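Local coordinates for protein her-1 (Caenorhabditis elegans, PDB 1SZH) that dictates male development, probably plays a direct role in cell signalling during sex determination, and inhibits the function of TRA-2A, at residues T5-I11 and V58-E63; D13-C19 and C54-L59; R23-C27 and R38-D42; I68-S73 and L97-P101; V74-V78 and I139-F144. The protein carries 2 engineered substitutions. All blocks are in the same frame, centred on the assembly; numbering follows the deposited sequence.

Contact 1. Residues T5-I11 and V58-E63; sequences TLTKELI and VLFAKE
Leu59 carries the apolar part of this contact through a single methyl. Its CD2 fits among Leu6, just before helix 8-18, and Leu10 and Ile11 in its first turn. Leu6 CD2 lies 4.1 Å from Leu59 CD2, and Leu10 CG is equally near to it. Ile11 CG1 is 4.2 Å from the same methyl. Leu10 also reaches past this cluster to the last turn of helix 47-59. With CG anti to the backbone N (chi1 -162°), its CD2 comes within 3.4 Å of Leu59 O. Its other methyl, CD1, faces Val58 O more distantly.

The start of helix 8-18 is fixed next to this packing. Thr7 is the N-cap residue, and its OG1 accepts from Leu10 N at 3.0 Å with an N-H...O angle of 163°. This capping bond holds the first turn that carries Leu10.

The side toward Thr5 and Glu63 is looser, with few and longer contacts. Phe60 is the first residue to leave the helix, and its ring has Leu59 CB over the centre of one face. Thr5 CG2 meets the edge of that ring at CE2, 4.1 Å away. Thr5 OG1 gives a weak hydrogen bond to Glu63 OE2 at 3.4 Å. That carboxylate has a stronger partner in Lys66, with which it forms a salt bridge.

The contact closes one end of the pair formed by helix 8-18 and helix 47-59. Helix 24-33 covers the inner side, where its Met31 touches both Ile11 and Leu59.

Contact 2. Residues D13-C19 and C54-L59; sequences DAAEKCC and CLQNVL
The carboxylate of Asp13 is the flat group of this contact, and Val58 CG1 approaches its OD1 at 3.6 Å from out of the carboxylate plane. OD1 also takes Lys17 NZ on its syn lone pair, in a salt bridge of 3.0 Å one turn along the helix. The two segments form an antiparallel helix pair, with axes 9.0 Å apart at 140°, joined by a disulfide. Helix 24-33 packs with the pair, consistent with the helical bundle architecture of this protein.

Val58 is a knob in a hole made by Asp13, Ala14, Lys17 and Cys18. Its CG2 faces Lys17 CD and the sulfur of Cys18. The small Ala14 lets the helices come close. Its CB packs on Leu55 CD2 at 3.7 Å and also touches Val58 CG1 and Leu59 CD2. Leu55 CD2 also rests on Cys18 CB, 3.6 Å away.

Next to Cys18, Cys19 forms its own disulfide with Cys27 of helix 24-33, so adjacent cysteines tie the C-terminal end of helix 8-18 to two partners. In the Cys18-Cys54 link, Cys54 SG stands anti to its backbone N (chi1 -177°), which extends it to Cys18 SG at 2.2 Å, with a chi3 of -81°.

Contact 3. Residues R23-C27 and R38-D42; sequences RQECC and RCGYD
Arg23 does two jobs at once: its guanidinium lies flat on the Tyr41 ring and also bonds to two successive backbone carbonyls. The planes are 16° apart and the centres 4.2 Å apart, a stack with cation-pi character. Arg23 CD sits over the same ring face, 3.5 Å from its centroid, as a CH-pi contact. The side chain is extended from CG to NE, which carries the guanidinium to the turn of residues 38-41.

That turn is type I', with Cys39 and Gly40 at its corners. Arg23 NH2 donates to Gly40 O at 2.8 Å (160°), approaching from above the carbonyl plane. Arg23 NE gives a weak hydrogen bond to Cys39 O, also at 2.8 Å. A lysine in place of Arg23 would probably lose the flat stack on Tyr41 and leave one of the two carbonyls without its donor.

Beside this, Cys26 SG and Cys39 SG form a disulfide, with chi3 -84°. Thr20 is a shared outside partner: its OG1 bonds Arg23 NH1 and its backbone N bonds Tyr41 OH.

The loop is thus tied to helix 24-33 by a disulfide and by a guanidinium held by ring and carbonyls, which probably steady its positive charge.

Contact 4. Residues I68-S73 and L97-P101; sequences INLDDS and LMTSP
Met98 has the largest share of the surface buried in this contact, with its methyl resting against both Ile68 and Asp72. Its chain is bent at both chi2 (-72°) and chi3 (-77°), which folds CE back against them. CE lies 3.5 Å from Asp72 CB and 3.6 Å from Ile68 CG2. The side chains of Ile68 and Met98 meet at about a right angle. The carboxylate of Asp72 points to other partners and forms salt bridges with Arg130 and Arg133 of helix 120-134.

The root of the Met98 side chain packs on Ser73, CB to CB at 3.6 Å. Ser73 OG sits between the backbone N and the carbonyl carbon (chi1 62°), and from there it can donate to Leu70 O at 2.9 Å. The bond comes nearly straight onto that carbonyl. Leu70 O also accepts from Ser73 N, so two donors of one residue grip it. A glycine at Ser73 would probably leave Met98 CB facing a gap and Leu70 O with only the backbone donor.

Thr99 adds its CG2, which touches Ser73 CB and lies 4.0 Å from Leu70 CD1. Its OG1 is turned to the end of helix 85-97, where it bonds Lys95 O. One water links the backbones, donating to Asn69 O at 2.9 Å and to Met98 O at 2.7 Å.

The contact lies near the centre of the chain. It joins the start of the 3-10 segment to the turn after helix 85-97. Helices 47-59, 105-115 and 120-134 all touch its side chains.

Contact 5. Residues V74-V78 and I139-F144; sequences VCCSV and IEVLQF
The 3-10 backbone of residues 74-78 faces a short 3-10 turn at 139-141 and the chain beyond it, with CA atoms no closer than 7.0 Å (Val78 to Phe144). Side chains fill that distance, and Phe144 contributes most. Its CG is anti to the carbonyl carbon (chi1 -55°), and the ring lies against residues 75-78 of the 3-10 segment. Val78 CB stands over the centre of one ring face as a CH-pi contact, 3.6 Å from the centroid and 8° off the normal. Ser77 CB lies at the ring edge, 3.8 Å from CE1. The far end of the ring, CZ, comes to 3.3 Å from Val78 N and 3.6 Å from Cys75 O.

At the other end, Ile139 points its CD1 toward Val74 and Cys75. That methyl is modelled too close to Val74, so its exact place is doubtful. Ile139 also touches Cys129, the disulfide partner of Cys75 in helix 120-134. Cys76 is bonded to Cys94 of helix 85-97, so adjacent cysteines tie the 3-10 segment to two helices.

No hydrogen bond joins the two segments. Their hold, beside the Cys75-Cys129 disulfide, rests on close fit and buried apolar surface rather than directed polar bonds.

How the contacts relate
Contact 4 is central, its centre about 2 Å from that of the chain. Contacts 1, 2, 3 and 5 are peripheral, about 14 to 17 Å out, and like contact 4 only partly buried. Contacts 1 and 2 hold the same elements, helix 8-18 and helix 47-59, and share Val58 and Leu59. Contact 3 joins them through the Cys19-Cys27 disulfide. Contact 4 meets contact 2 where Gln56 bonds Pro101 O and Ile68 N. Contact 5, across the centre from contacts 1 to 3, packs on contact 4 through Cys76 and Met98. Cross-segment disulfides and the cationic stack belong to the periphery, in contacts 2 and 3. The centre has a bridging water, while contacts 1 and 5 are mainly apolar.

Contact 1. Residues T5-I11 and V58-E63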
# COMPACT_ATOMS: atom_id res chain seq x y z
N THR A 5 -0.30 -14.90 9.49
CA THR A 5 -1.73 -14.77 9.72
C THR A 5 -2.51 -15.30 8.52
O THR A 5 -3.60 -15.86 8.67
CB THR A 5 -2.13 -13.30 10.00
OG1 THR A 5 -3.53 -13.23 10.29
CG2 THR A 5 -1.83 -12.41 8.81
N LEU A 6 -1.94 -15.13 7.32
CA LEU A 6 -2.60 -15.57 6.10
C LEU A 6 -2.74 -17.08 5.96
O LEU A 6 -1.75 -17.81 6.00
CB LEU A 6 -1.88 -15.04 4.86
CG LEU A 6 -1.77 -13.54 4.62
CD1 LEU A 6 -1.14 -13.32 3.24
CD2 LEU A 6 -3.14 -12.89 4.69
N THR A 7 -3.97 -17.53 5.78
CA THR A 7 -4.27 -18.94 5.58
C THR A 7 -5.02 -19.07 4.27
O THR A 7 -5.55 -18.08 3.75
CB THR A 7 -5.20 -19.50 6.69
OG1 THR A 7 -6.47 -18.83 6.64
CG2 THR A 7 -4.59 -19.31 8.07
N LYS A 8 -5.07 -20.28 3.74
CA LYS A 8 -5.78 -20.57 2.50
C LYS A 8 -7.25 -20.21 2.70
O LYS A 8 -7.88 -19.60 1.84
CB LYS A 8 -5.66 -22.06 2.19
CG LYS A 8 -6.32 -22.53 0.90
CD LYS A 8 -6.09 -24.03 0.70
CE LYS A 8 -6.66 -24.55 -0.62
NZ LYS A 8 -8.14 -24.40 -0.71
N GLU A 9 -7.81 -20.60 3.84
CA GLU A 9 -9.21 -20.32 4.14
C GLU A 9 -9.53 -18.83 4.09
O GLU A 9 -10.50 -18.41 3.45
CB GLU A 9 -9.58 -20.84 5.54
CG GLU A 9 -9.53 -22.35 5.72
CD GLU A 9 -8.11 -22.91 5.64
OE1 GLU A 9 -7.21 -22.31 6.27
OE2 GLU A 9 -7.92 -23.94 4.97
N LEU A 10 -8.71 -18.04 4.77
CA LEU A 10 -8.89 -16.59 4.84
C LEU A 10 -8.79 -15.92 3.45
O LEU A 10 -9.62 -15.06 3.09
CB LEU A 10 -7.86 -16.01 5.79
CG LEU A 10 -8.13 -14.61 6.33
CD1 LEU A 10 -9.50 -14.59 7.01
CD2 LEU A 10 -7.03 -14.22 7.33
N ILE A 11 -7.78 -16.30 2.67
CA ILE A 11 -7.61 -15.72 1.34
C ILE A 11 -8.76 -16.09 0.41
O ILE A 11 -9.26 -15.26 -0.35
CB ILE A 11 -6.26 -16.14 0.70
CG1 ILE A 11 -5.11 -15.41 1.42
CG2 ILE A 11 -6.26 -15.83 -0.78
CD1 ILE A 11 -3.72 -15.89 1.00
N VAL A 58 -11.38 -7.93 5.08
CA VAL A 58 -11.61 -9.35 5.39
C VAL A 58 -10.35 -10.00 5.95
O VAL A 58 -10.38 -10.64 6.99
CB VAL A 58 -12.09 -10.14 4.15
CG1 VAL A 58 -12.26 -11.62 4.51
CG2 VAL A 58 -13.37 -9.57 3.62
N LEU A 59 -9.21 -9.82 5.28
CA LEU A 59 -7.96 -10.45 5.73
C LEU A 59 -7.53 -10.03 7.12
O LEU A 59 -7.02 -10.84 7.89
CB LEU A 59 -6.81 -10.10 4.77
CG LEU A 59 -6.96 -10.63 3.33
CD1 LEU A 59 -5.80 -10.08 2.49
CD2 LEU A 59 -6.93 -12.14 3.32
N PHE A 60 -7.74 -8.76 7.45
CA PHE A 60 -7.28 -8.23 8.72
C PHE A 60 -8.44 -7.85 9.65
O PHE A 60 -8.32 -6.93 10.45
CB PHE A 60 -6.37 -7.04 8.45
CG PHE A 60 -5.14 -7.41 7.64
CD1 PHE A 60 -4.88 -6.80 6.41
CD2 PHE A 60 -4.27 -8.40 8.08
CE1 PHE A 60 -3.78 -7.19 5.63
CE2 PHE A 60 -3.16 -8.81 7.31
CZ PHE A 60 -2.91 -8.20 6.09
N ALA A 61 -9.55 -8.57 9.54
CA ALA A 61 -10.72 -8.29 10.37
C ALA A 61 -10.40 -8.36 11.86
O ALA A 61 -10.86 -7.51 12.63
CB ALA A 61 -11.83 -9.28 10.03
N LYS A 62 -9.62 -9.35 12.26
CA LYS A 62 -9.26 -9.51 13.66
C LYS A 62 -8.08 -8.66 14.13
O LYS A 62 -7.91 -8.45 15.32
CB LYS A 62 -9.00 -10.98 13.98
CG LYS A 62 -10.25 -11.84 13.94
CD LYS A 62 -10.03 -13.19 14.59
CE LYS A 62 -11.32 -13.99 14.68
NZ LYS A 62 -11.11 -15.34 15.27
N GLU A 63 -7.27 -8.19 13.18
CA GLU A 63 -6.11 -7.37 13.52
C GLU A 63 -6.13 -6.10 12.66
O GLU A 63 -5.29 -5.92 11.76
CB GLU A 63 -4.83 -8.15 13.28
CG GLU A 63 -4.87 -9.54 13.88
CD GLU A 63 -3.55 -10.25 13.78
OE1 GLU A 63 -2.67 -9.99 14.63
OE2 GLU A 63 -3.38 -11.06 12.85

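Contact 2. Residues D13-C19 and C54-L59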
# COMPACT_ATOMS: atom_id res chain seq x y z
N ASP A 13 -11.78 -16.79 1.34
CA ASP A 13 -12.97 -16.08 1.81
C ASP A 13 -12.94 -14.62 1.34
O ASP A 13 -13.96 -14.08 0.90
CB ASP A 13 -13.06 -16.13 3.33
CG ASP A 13 -14.36 -15.52 3.86
OD1 ASP A 13 -14.28 -14.62 4.72
OD2 ASP A 13 -15.45 -15.94 3.42
N ALA A 14 -11.77 -13.99 1.42
CA ALA A 14 -11.65 -12.59 0.99
C ALA A 14 -11.93 -12.48 -0.52
O ALA A 14 -12.61 -11.56 -0.96
CB ALA A 14 -10.26 -12.05 1.30
N ALA A 15 -11.39 -13.42 -1.30
CA ALA A 15 -11.61 -13.40 -2.73
C ALA A 15 -13.11 -13.54 -3.05
O ALA A 15 -13.64 -12.83 -3.90
CB ALA A 15 -10.81 -14.52 -3.42
N GLU A 16 -13.77 -14.45 -2.34
CA GLU A 16 -15.20 -14.69 -2.56
C GLU A 16 -16.06 -13.47 -2.22
O GLU A 16 -17.08 -13.21 -2.88
CB GLU A 16 -15.65 -15.88 -1.71
CG GLU A 16 -15.00 -17.21 -2.12
CD GLU A 16 -14.99 -18.24 -1.00
OE1 GLU A 16 -15.75 -18.08 -0.03
OE2 GLU A 16 -14.21 -19.22 -1.09
N LYS A 17 -15.67 -12.73 -1.19
CA LYS A 17 -16.43 -11.57 -0.75
C LYS A 17 -16.12 -10.30 -1.51
O LYS A 17 -16.94 -9.38 -1.55
CB LYS A 17 -16.15 -11.30 0.73
CG LYS A 17 -16.69 -12.41 1.65
CD LYS A 17 -16.34 -12.16 3.10
CE LYS A 17 -17.06 -13.20 3.99
NZ LYS A 17 -16.68 -13.05 5.42
N CYS A 18 -14.97 -10.26 -2.16
CA CYS A 18 -14.54 -9.03 -2.80
C CYS A 18 -14.34 -8.99 -4.31
O CYS A 18 -14.38 -7.92 -4.89
CB CYS A 18 -13.22 -8.60 -2.16
SG CYS A 18 -13.29 -8.44 -0.36
N CYS A 19 -14.08 -10.15 -4.91
CA CYS A 19 -13.83 -10.25 -6.35
C CYS A 19 -14.98 -10.95 -7.09
O CYS A 19 -15.71 -11.73 -6.49
CB CYS A 19 -12.53 -11.01 -6.55
SG CYS A 19 -11.26 -10.15 -5.58
N CYS A 54 -11.80 -3.77 0.42
CA CYS A 54 -12.61 -4.93 0.79
C CYS A 54 -11.68 -6.07 1.26
O CYS A 54 -11.90 -6.69 2.31
CB CYS A 54 -13.45 -5.35 -0.42
SG CYS A 54 -14.60 -6.72 -0.15
N LEU A 55 -10.63 -6.36 0.48
CA LEU A 55 -9.71 -7.42 0.87
C LEU A 55 -9.04 -7.15 2.21
O LEU A 55 -8.95 -8.04 3.06
CB LEU A 55 -8.64 -7.65 -0.23
CG LEU A 55 -9.21 -8.19 -1.55
CD1 LEU A 55 -8.04 -8.25 -2.55
CD2 LEU A 55 -9.80 -9.58 -1.38
N GLN A 56 -8.58 -5.93 2.43
CA GLN A 56 -7.94 -5.61 3.71
C GLN A 56 -8.90 -5.84 4.89
O GLN A 56 -8.51 -6.37 5.93
CB GLN A 56 -7.48 -4.16 3.71
CG GLN A 56 -6.25 -3.92 2.84
CD GLN A 56 -5.10 -3.35 3.66
OE1 GLN A 56 -5.25 -2.32 4.33
NE2 GLN A 56 -3.95 -3.99 3.59
N ASN A 57 -10.15 -5.43 4.69
CA ASN A 57 -11.16 -5.57 5.73
C ASN A 57 -11.43 -7.03 6.06
O ASN A 57 -11.68 -7.36 7.23
CB ASN A 57 -12.45 -4.83 5.32
CG ASN A 57 -12.35 -3.32 5.49
OD1 ASN A 57 -13.31 -2.58 5.19
ND2 ASN A 57 -11.20 -2.84 5.95
N VAL A 58 -11.38 -7.93 5.08
CA VAL A 58 -11.61 -9.35 5.39
C VAL A 58 -10.35 -10.00 5.95
O VAL A 58 -10.38 -10.64 6.99
CB VAL A 58 -12.09 -10.14 4.15
CG1 VAL A 58 -12.26 -11.62 4.51
CG2 VAL A 58 -13.37 -9.57 3.62
N LEU A 59 -9.21 -9.82 5.28
CA LEU A 59 -7.96 -10.45 5.73
C LEU A 59 -7.53 -10.03 7.12
O LEU A 59 -7.02 -10.84 7.89
CB LEU A 59 -6.81 -10.10 4.77
CG LEU A 59 -6.96 -10.63 3.33
CD1 LEU A 59 -5.80 -10.08 2.49
CD2 LEU A 59 -6.93 -12.14 3.32

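Contact 3. Residues R23-C27 and R38-D42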
# COMPACT_ATOMS: atom_id res chain seq x y z
N ARG A 23 -12.78 -13.51 -11.50
CA ARG A 23 -11.51 -12.98 -11.03
C ARG A 23 -11.06 -13.58 -9.69
O ARG A 23 -10.10 -13.11 -9.09
CB ARG A 23 -11.59 -11.45 -10.92
CG ARG A 23 -11.80 -10.77 -12.26
CD ARG A 23 -11.84 -9.27 -12.05
NE ARG A 23 -11.96 -8.51 -13.29
CZ ARG A 23 -13.11 -8.20 -13.88
NH1 ARG A 23 -14.27 -8.59 -13.35
NH2 ARG A 23 -13.11 -7.47 -14.98
N GLN A 24 -11.74 -14.61 -9.24
CA GLN A 24 -11.39 -15.25 -7.98
C GLN A 24 -9.95 -15.73 -7.92
O GLN A 24 -9.22 -15.47 -6.95
CB GLN A 24 -12.28 -16.46 -7.73
CG GLN A 24 -13.70 -16.12 -7.48
CD GLN A 24 -13.85 -15.37 -6.19
OE1 GLN A 24 -13.52 -15.89 -5.12
NE2 GLN A 24 -14.32 -14.13 -6.28
N GLU A 25 -9.55 -16.48 -8.94
CA GLU A 25 -8.21 -17.04 -8.98
C GLU A 25 -7.17 -15.96 -9.00
O GLU A 25 -6.13 -16.08 -8.35
CB GLU A 25 -8.03 -17.94 -10.22
CG GLU A 25 -8.67 -19.30 -10.09
CD GLU A 25 -7.86 -20.25 -9.23
OE1 GLU A 25 -7.65 -19.97 -8.03
OE2 GLU A 25 -7.44 -21.31 -9.75
N CYS A 26 -7.43 -14.90 -9.75
CA CYS A 26 -6.48 -13.80 -9.82
C CYS A 26 -6.35 -13.13 -8.46
O CYS A 26 -5.25 -12.80 -8.03
CB CYS A 26 -6.91 -12.75 -10.87
SG CYS A 26 -5.74 -11.40 -11.06
N CYS A 27 -7.48 -12.92 -7.78
CA CYS A 27 -7.43 -12.30 -6.45
C CYS A 27 -6.67 -13.17 -5.46
O CYS A 27 -5.89 -12.67 -4.66
CB CYS A 27 -8.85 -12.02 -5.97
SG CYS A 27 -9.44 -10.51 -6.76
N ARG A 38 -4.61 -6.42 -10.01
CA ARG A 38 -4.71 -6.05 -11.42
C ARG A 38 -6.01 -6.76 -11.81
O ARG A 38 -7.11 -6.18 -11.72
CB ARG A 38 -3.48 -6.56 -12.17
CG ARG A 38 -2.22 -5.79 -11.72
CD ARG A 38 -0.97 -6.05 -12.56
NE ARG A 38 0.13 -5.21 -12.11
CZ ARG A 38 1.37 -5.23 -12.62
NH1 ARG A 38 1.67 -6.07 -13.61
NH2 ARG A 38 2.30 -4.42 -12.13
N CYS A 39 -5.90 -8.00 -12.22
CA CYS A 39 -7.07 -8.81 -12.47
C CYS A 39 -8.09 -8.40 -13.52
O CYS A 39 -9.23 -8.86 -13.47
CB CYS A 39 -7.75 -9.03 -11.11
SG CYS A 39 -6.61 -9.73 -9.89
N GLY A 40 -7.71 -7.52 -14.43
CA GLY A 40 -8.65 -7.15 -15.47
C GLY A 40 -9.73 -6.19 -15.05
O GLY A 40 -10.77 -6.10 -15.69
N TYR A 41 -9.49 -5.48 -13.96
CA TYR A 41 -10.45 -4.49 -13.50
C TYR A 41 -10.02 -3.24 -14.28
O TYR A 41 -9.33 -2.37 -13.75
CB TYR A 41 -10.33 -4.30 -11.97
CG TYR A 41 -11.09 -5.32 -11.13
CD1 TYR A 41 -10.43 -6.23 -10.28
CD2 TYR A 41 -12.48 -5.38 -11.18
CE1 TYR A 41 -11.13 -7.17 -9.52
CE2 TYR A 41 -13.20 -6.32 -10.42
CZ TYR A 41 -12.53 -7.21 -9.59
OH TYR A 41 -13.25 -8.15 -8.89
N ASP A 42 -10.43 -3.19 -15.56
CA ASP A 42 -10.07 -2.10 -16.48
C ASP A 42 -11.15 -1.05 -16.76
O ASP A 42 -10.86 0.14 -16.80
CB ASP A 42 -9.64 -2.69 -17.84
CG ASP A 42 -8.48 -3.66 -17.73
OD1 ASP A 42 -7.44 -3.29 -17.13
OD2 ASP A 42 -8.61 -4.80 -18.24

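Contact 4. Residues I68-S73 and L97-P101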
# COMPACT_ATOMS: atom_id res chain seq x y z
N ILE A 68 -3.49 -0.63 6.15
CA ILE A 68 -2.94 0.69 5.80
C ILE A 68 -3.87 1.29 4.77
O ILE A 68 -4.23 0.63 3.78
CB ILE A 68 -1.53 0.61 5.22
CG1 ILE A 68 -0.55 0.24 6.34
CG2 ILE A 68 -1.13 2.00 4.63
CD1 ILE A 68 0.86 -0.01 5.86
N ASN A 69 -4.27 2.54 4.99
CA ASN A 69 -5.17 3.21 4.08
C ASN A 69 -4.55 3.29 2.68
O ASN A 69 -3.38 3.69 2.52
CB ASN A 69 -5.47 4.62 4.60
CG ASN A 69 -6.67 5.26 3.92
OD1 ASN A 69 -7.72 5.49 4.56
ND2 ASN A 69 -6.54 5.56 2.65
N LEU A 70 -5.31 2.90 1.66
CA LEU A 70 -4.81 2.96 0.30
C LEU A 70 -4.24 4.32 -0.12
O LEU A 70 -3.25 4.38 -0.86
CB LEU A 70 -5.91 2.54 -0.69
CG LEU A 70 -5.50 2.49 -2.17
CD1 LEU A 70 -4.38 1.48 -2.40
CD2 LEU A 70 -6.75 2.11 -2.98
N ASP A 71 -4.83 5.40 0.39
CA ASP A 71 -4.38 6.74 0.05
C ASP A 71 -2.96 7.03 0.48
O ASP A 71 -2.32 7.91 -0.09
CB ASP A 71 -5.30 7.81 0.66
CG ASP A 71 -6.71 7.74 0.14
OD1 ASP A 71 -6.90 7.49 -1.07
OD2 ASP A 71 -7.64 7.94 0.96
N ASP A 72 -2.46 6.32 1.48
CA ASP A 72 -1.09 6.56 1.93
C ASP A 72 -0.04 6.19 0.87
O ASP A 72 1.12 6.59 0.97
CB ASP A 72 -0.79 5.77 3.22
CG ASP A 72 -1.52 6.32 4.44
OD1 ASP A 72 -2.33 7.26 4.30
OD2 ASP A 72 -1.29 5.77 5.54
N SER A 73 -0.44 5.45 -0.16
CA SER A 73 0.54 5.08 -1.17
C SER A 73 1.09 6.30 -1.91
O SER A 73 2.20 6.26 -2.44
CB SER A 73 -0.04 4.07 -2.17
OG SER A 73 -1.14 4.62 -2.88
N LEU A 97 4.44 -2.03 -2.53
CA LEU A 97 4.05 -2.54 -1.22
C LEU A 97 2.77 -1.89 -0.72
O LEU A 97 1.88 -2.57 -0.21
CB LEU A 97 5.16 -2.25 -0.19
CG LEU A 97 6.44 -3.08 -0.32
CD1 LEU A 97 7.58 -2.43 0.50
CD2 LEU A 97 6.17 -4.49 0.14
N MET A 98 2.68 -0.58 -0.88
CA MET A 98 1.53 0.15 -0.34
C MET A 98 0.23 -0.05 -1.09
O MET A 98 -0.81 0.45 -0.67
CB MET A 98 1.87 1.65 -0.25
CG MET A 98 3.03 1.95 0.72
SD MET A 98 2.60 1.74 2.48
CE MET A 98 1.65 3.26 2.78
N THR A 99 0.29 -0.78 -2.20
CA THR A 99 -0.93 -1.08 -2.95
C THR A 99 -1.19 -2.60 -2.99
O THR A 99 -2.03 -3.07 -3.75
CB THR A 99 -0.88 -0.51 -4.39
OG1 THR A 99 0.32 -0.95 -5.05
CG2 THR A 99 -0.91 1.02 -4.37
N SER A 100 -0.47 -3.37 -2.15
CA SER A 100 -0.60 -4.83 -2.07
C SER A 100 -1.49 -5.11 -0.84
O SER A 100 -1.02 -5.09 0.29
CB SER A 100 0.79 -5.47 -1.92
OG SER A 100 1.54 -5.23 -3.11
N PRO A 101 -2.77 -5.41 -1.07
CA PRO A 101 -3.67 -5.64 0.08
C PRO A 101 -3.35 -6.71 1.09
O PRO A 101 -3.75 -6.57 2.26
CB PRO A 101 -5.03 -5.85 -0.58
CG PRO A 101 -4.68 -6.53 -1.88
CD PRO A 101 -3.47 -5.70 -2.34
O HOH W 1 -1.23 2.17 1.36

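Contact 5. Residues V74-V78 and I139-F144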
# COMPACT_ATOMS: atom_id res chain seq x y z
N VAL A 74 0.33 7.40 -1.91
CA VAL A 74 0.81 8.60 -2.60
C VAL A 74 2.04 9.19 -1.90
O VAL A 74 2.84 9.89 -2.51
CB VAL A 74 -0.31 9.67 -2.68
CG1 VAL A 74 -1.58 9.09 -3.32
CG2 VAL A 74 -0.60 10.22 -1.32
N CYS A 75 2.21 8.87 -0.63
CA CYS A 75 3.35 9.38 0.14
C CYS A 75 4.69 8.81 -0.35
O CYS A 75 5.76 9.37 -0.11
CB CYS A 75 3.16 9.03 1.61
SG CYS A 75 1.67 9.73 2.36
N CYS A 76 4.61 7.68 -1.04
CA CYS A 76 5.81 7.02 -1.54
C CYS A 76 6.65 7.89 -2.48
O CYS A 76 7.86 7.66 -2.62
CB CYS A 76 5.40 5.77 -2.30
SG CYS A 76 4.73 4.45 -1.30
N SER A 77 6.02 8.86 -3.14
CA SER A 77 6.71 9.71 -4.09
C SER A 77 7.88 10.44 -3.47
O SER A 77 8.82 10.83 -4.18
CB SER A 77 5.74 10.73 -4.69
OG SER A 77 4.77 10.04 -5.46
N VAL A 78 7.86 10.61 -2.16
CA VAL A 78 8.95 11.35 -1.53
C VAL A 78 10.32 10.69 -1.66
O VAL A 78 11.34 11.37 -1.65
CB VAL A 78 8.69 11.63 -0.03
CG1 VAL A 78 8.92 10.38 0.82
CG2 VAL A 78 9.59 12.76 0.43
N ILE A 139 -3.49 15.02 1.18
CA ILE A 139 -2.07 15.24 0.90
C ILE A 139 -1.65 15.64 -0.51
O ILE A 139 -0.64 16.33 -0.66
CB ILE A 139 -1.24 14.02 1.37
CG1 ILE A 139 -1.89 12.73 0.88
CG2 ILE A 139 -1.13 14.06 2.88
CD1 ILE A 139 -1.21 11.46 1.39
N GLU A 140 -2.40 15.21 -1.52
CA GLU A 140 -2.11 15.56 -2.90
C GLU A 140 -2.14 17.08 -3.10
O GLU A 140 -1.56 17.61 -4.05
CB GLU A 140 -3.12 14.89 -3.84
CG GLU A 140 -3.20 13.38 -3.67
CD GLU A 140 -4.33 12.93 -2.75
OE1 GLU A 140 -4.53 13.56 -1.69
OE2 GLU A 140 -5.00 11.94 -3.10
N VAL A 141 -2.82 17.78 -2.19
CA VAL A 141 -2.94 19.24 -2.23
C VAL A 141 -1.61 19.94 -1.89
O VAL A 141 -1.32 21.04 -2.37
CB VAL A 141 -4.04 19.71 -1.22
CG1 VAL A 141 -4.05 21.24 -1.09
CG2 VAL A 141 -5.40 19.21 -1.69
N LEU A 142 -0.81 19.29 -1.04
CA LEU A 142 0.48 19.83 -0.60
C LEU A 142 1.63 19.05 -1.22
O LEU A 142 1.54 17.84 -1.42
CB LEU A 142 0.62 19.69 0.92
CG LEU A 142 -0.41 20.38 1.83
CD1 LEU A 142 -0.12 20.03 3.28
CD2 LEU A 142 -0.31 21.88 1.64
N GLN A 143 2.72 19.74 -1.54
CA GLN A 143 3.89 19.04 -2.05
C GLN A 143 4.73 18.83 -0.80
O GLN A 143 4.62 19.59 0.15
CB GLN A 143 4.63 19.88 -3.09
CG GLN A 143 4.62 21.35 -2.82
CD GLN A 143 5.28 22.12 -3.92
OE1 GLN A 143 5.00 21.90 -5.10
NE2 GLN A 143 6.17 23.05 -3.56
N PHE A 144 5.57 17.79 -0.79
CA PHE A 144 6.35 17.50 0.41
C PHE A 144 7.12 18.69 0.92
O PHE A 144 7.31 18.82 2.13
CB PHE A 144 7.34 16.35 0.17
CG PHE A 144 6.71 15.09 -0.34
CD1 PHE A 144 6.86 14.72 -1.68
CD2 PHE A 144 5.92 14.29 0.49
CE1 PHE A 144 6.26 13.56 -2.18
CE2 PHE A 144 5.32 13.12 0.01
CZ PHE A 144 5.47 12.76 -1.34